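Ycf54-like protein (Synechocystis sp. PCC 6803, PDB 5M2P) probably acts as a component of the magnesium-protoporphyrin IX monomethylester cyclase, being required for protochlorophyllide formation in chlorophyll biosynthesis. Local coordinates at residues A5-A10 and G92-P97. Residues are numbered along the deposited sequence; the frame is centred on the assembly and turned at random.
Sequences ATYYYA and GEFEAP
Three hydrogen-bonded pairs, Ala5 with Ala96, Tyr7 with Phe94 and Tyr9 with Gly92, join strand 5-10 to strand 92-96 in antiparallel register, their axes 4.6 Å apart and their directions at 151°. Strand 90-96 is an outermost strand of the four-stranded antiparallel sheet of this Ycf54-family domain, while Tyr8 and Ala10 bond on the far side to strand 68-73. On the face bearing Tyr7, Tyr9 and Phe94, Tyr7 CB sits over the Phe94 ring, 3.9 Å from its centroid, a CH-pi contact. The Tyr7 and Phe94 rings are offset, centroids 5.7 Å apart and planes at 14°, too far for a close stack. Tyr9 CD2 meets the edge of Phe94, and the Phe51 ring meets those of Tyr9 and Phe94. With CG between backbone N and carbonyl carbon, Tyr9 lays one ring face over the Gly92 backbone, Gly92 CA 3.8 Å from the ring centroid in a CH-pi contact. The other face is more polar: Glu93 OE2 comes to the edge of the Tyr8 ring, 3.6 Å from CE1. Bending at chi2 (-71°) brings the Glu95 carboxylate to Thr6. Thr6 OG1 donates a hydrogen bond to Glu95 OE2, very short at 2.5 Å. At the cis peptide before Pro97, a water 2.6 Å from Tyr7 OH donates to Ala96 O, which also accepts from Ala5 N.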
loop_
_atom_site.group_PDB
_atom_site.type_symbol
_atom_site.label_atom_id
_atom_site.label_comp_id
_atom_site.label_asym_id
_atom_site.label_seq_id
_atom_site.Cartn_x
_atom_site.Cartn_y
_atom_site.Cartn_z
ATOM N N ALA A 5 8.572 2.664 -12.228
ATOM C CA ALA A 5 8.884 3.240 -10.925
ATOM C C ALA A 5 8.936 2.135 -9.869
ATOM O O ALA A 5 8.361 1.051 -10.046
ATOM C CB ALA A 5 7.806 4.243 -10.561
ATOM N N THR A 6 9.613 2.409 -8.764
ATOM C CA THR A 6 9.605 1.558 -7.574
ATOM C C THR A 6 8.461 1.981 -6.676
ATOM O O THR A 6 8.342 3.139 -6.259
ATOM C CB THR A 6 10.917 1.600 -6.757
ATOM O OG1 THR A 6 12.027 1.294 -7.608
ATOM C CG2 THR A 6 10.914 0.597 -5.640
ATOM N N TYR A 7 7.630 0.993 -6.362
ATOM C CA TYR A 7 6.549 1.133 -5.416
ATOM C C TYR A 7 6.872 0.398 -4.141
ATOM O O TYR A 7 7.406 -0.717 -4.161
ATOM C CB TYR A 7 5.233 0.566 -5.989
ATOM C CG TYR A 7 4.748 1.363 -7.175
ATOM C CD1 TYR A 7 5.301 1.194 -8.444
ATOM C CD2 TYR A 7 3.760 2.324 -7.026
ATOM C CE1 TYR A 7 4.898 1.984 -9.513
ATOM C CE2 TYR A 7 3.351 3.109 -8.092
ATOM C CZ TYR A 7 3.930 2.933 -9.331
ATOM O OH TYR A 7 3.519 3.722 -10.392
ATOM N N TYR A 8 6.548 1.025 -3.011
ATOM C CA TYR A 8 6.760 0.462 -1.701
ATOM C C TYR A 8 5.390 0.194 -1.113
ATOM O O TYR A 8 4.467 0.972 -1.350
ATOM C CB TYR A 8 7.548 1.461 -0.811
ATOM C CG TYR A 8 8.830 1.872 -1.441
ATOM C CD1 TYR A 8 9.959 1.082 -1.324
ATOM C CD2 TYR A 8 8.907 3.009 -2.220
ATOM C CE1 TYR A 8 11.129 1.425 -1.968
ATOM C CE2 TYR A 8 10.071 3.364 -2.875
ATOM C CZ TYR A 8 11.181 2.560 -2.759
ATOM O OH TYR A 8 12.351 2.895 -3.403
ATOM N N TYR A 9 5.257 -0.869 -0.320
ATOM C CA TYR A 9 3.967 -1.210 0.236
ATOM C C TYR A 9 4.067 -1.652 1.681
ATOM O O TYR A 9 5.079 -2.209 2.124
ATOM C CB TYR A 9 3.230 -2.290 -0.595
ATOM C CG TYR A 9 3.850 -3.665 -0.523
ATOM C CD1 TYR A 9 3.559 -4.528 0.534
ATOM C CD2 TYR A 9 4.795 -4.086 -1.455
ATOM C CE1 TYR A 9 4.169 -5.759 0.640
ATOM C CE2 TYR A 9 5.389 -5.339 -1.378
ATOM C CZ TYR A 9 5.087 -6.171 -0.313
ATOM O OH TYR A 9 5.706 -7.386 -0.202
ATOM N N ALA A 10 2.943 -1.432 2.358
ATOM C CA ALA A 10 2.649 -2.017 3.662
ATOM C C ALA A 10 1.302 -2.736 3.516
ATOM O O ALA A 10 0.309 -2.097 3.211
ATOM C CB ALA A 10 2.571 -0.925 4.730
ATOM N N GLY A 92 7.330 -4.321 1.656
ATOM C CA GLY A 92 8.185 -4.701 0.542
ATOM C C GLY A 92 8.136 -3.668 -0.546
ATOM O O GLY A 92 7.663 -2.552 -0.336
ATOM N N GLU A 93 8.637 -4.045 -1.709
ATOM C CA GLU A 93 8.706 -3.134 -2.844
ATOM C C GLU A 93 8.653 -3.932 -4.129
ATOM O O GLU A 93 8.925 -5.126 -4.141
ATOM C CB GLU A 93 9.986 -2.290 -2.822
ATOM C CG GLU A 93 11.245 -3.065 -3.085
ATOM C CD GLU A 93 12.488 -2.225 -2.885
ATOM O OE1 GLU A 93 13.212 -2.010 -3.883
ATOM O OE2 GLU A 93 12.726 -1.778 -1.746
ATOM N N PHE A 94 8.329 -3.236 -5.203
ATOM C CA PHE A 94 8.277 -3.841 -6.530
ATOM C C PHE A 94 8.373 -2.750 -7.578
ATOM O O PHE A 94 8.070 -1.596 -7.321
ATOM C CB PHE A 94 6.998 -4.667 -6.737
ATOM C CG PHE A 94 5.727 -3.900 -6.557
ATOM C CD1 PHE A 94 5.192 -3.161 -7.587
ATOM C CD2 PHE A 94 5.039 -3.930 -5.359
ATOM C CE1 PHE A 94 3.999 -2.467 -7.437
ATOM C CE2 PHE A 94 3.842 -3.246 -5.195
ATOM C CZ PHE A 94 3.315 -2.500 -6.207
ATOM N N GLU A 95 8.811 -3.108 -8.776
ATOM C CA GLU A 95 8.835 -2.201 -9.899
ATOM C C GLU A 95 7.560 -2.406 -10.744
ATOM O O GLU A 95 7.078 -3.538 -10.940
ATOM C CB GLU A 95 10.073 -2.446 -10.768
ATOM C CG GLU A 95 11.380 -2.508 -10.002
ATOM C CD GLU A 95 11.804 -1.176 -9.471
ATOM O OE1 GLU A 95 11.889 -0.224 -10.286
ATOM O OE2 GLU A 95 12.080 -1.090 -8.244
ATOM N N ALA A 96 7.028 -1.324 -11.297
ATOM C CA ALA A 96 5.846 -1.403 -12.161
ATOM C C ALA A 96 5.786 -0.173 -13.040
ATOM O O ALA A 96 6.350 0.865 -12.675
ATOM C CB ALA A 96 4.580 -1.504 -11.339
ATOM N N PRO A 97 5.087 -0.255 -14.184
ATOM C CA PRO A 97 4.414 -1.433 -14.693
ATOM C C PRO A 97 5.360 -2.494 -15.218
ATOM O O PRO A 97 6.407 -2.184 -15.762
ATOM C CB PRO A 97 3.603 -0.885 -15.865
ATOM C CG PRO A 97 4.430 0.231 -16.376
ATOM C CD PRO A 97 4.942 0.879 -15.113
HETATM O O HOH W 1 4.558 3.341 -12.744
#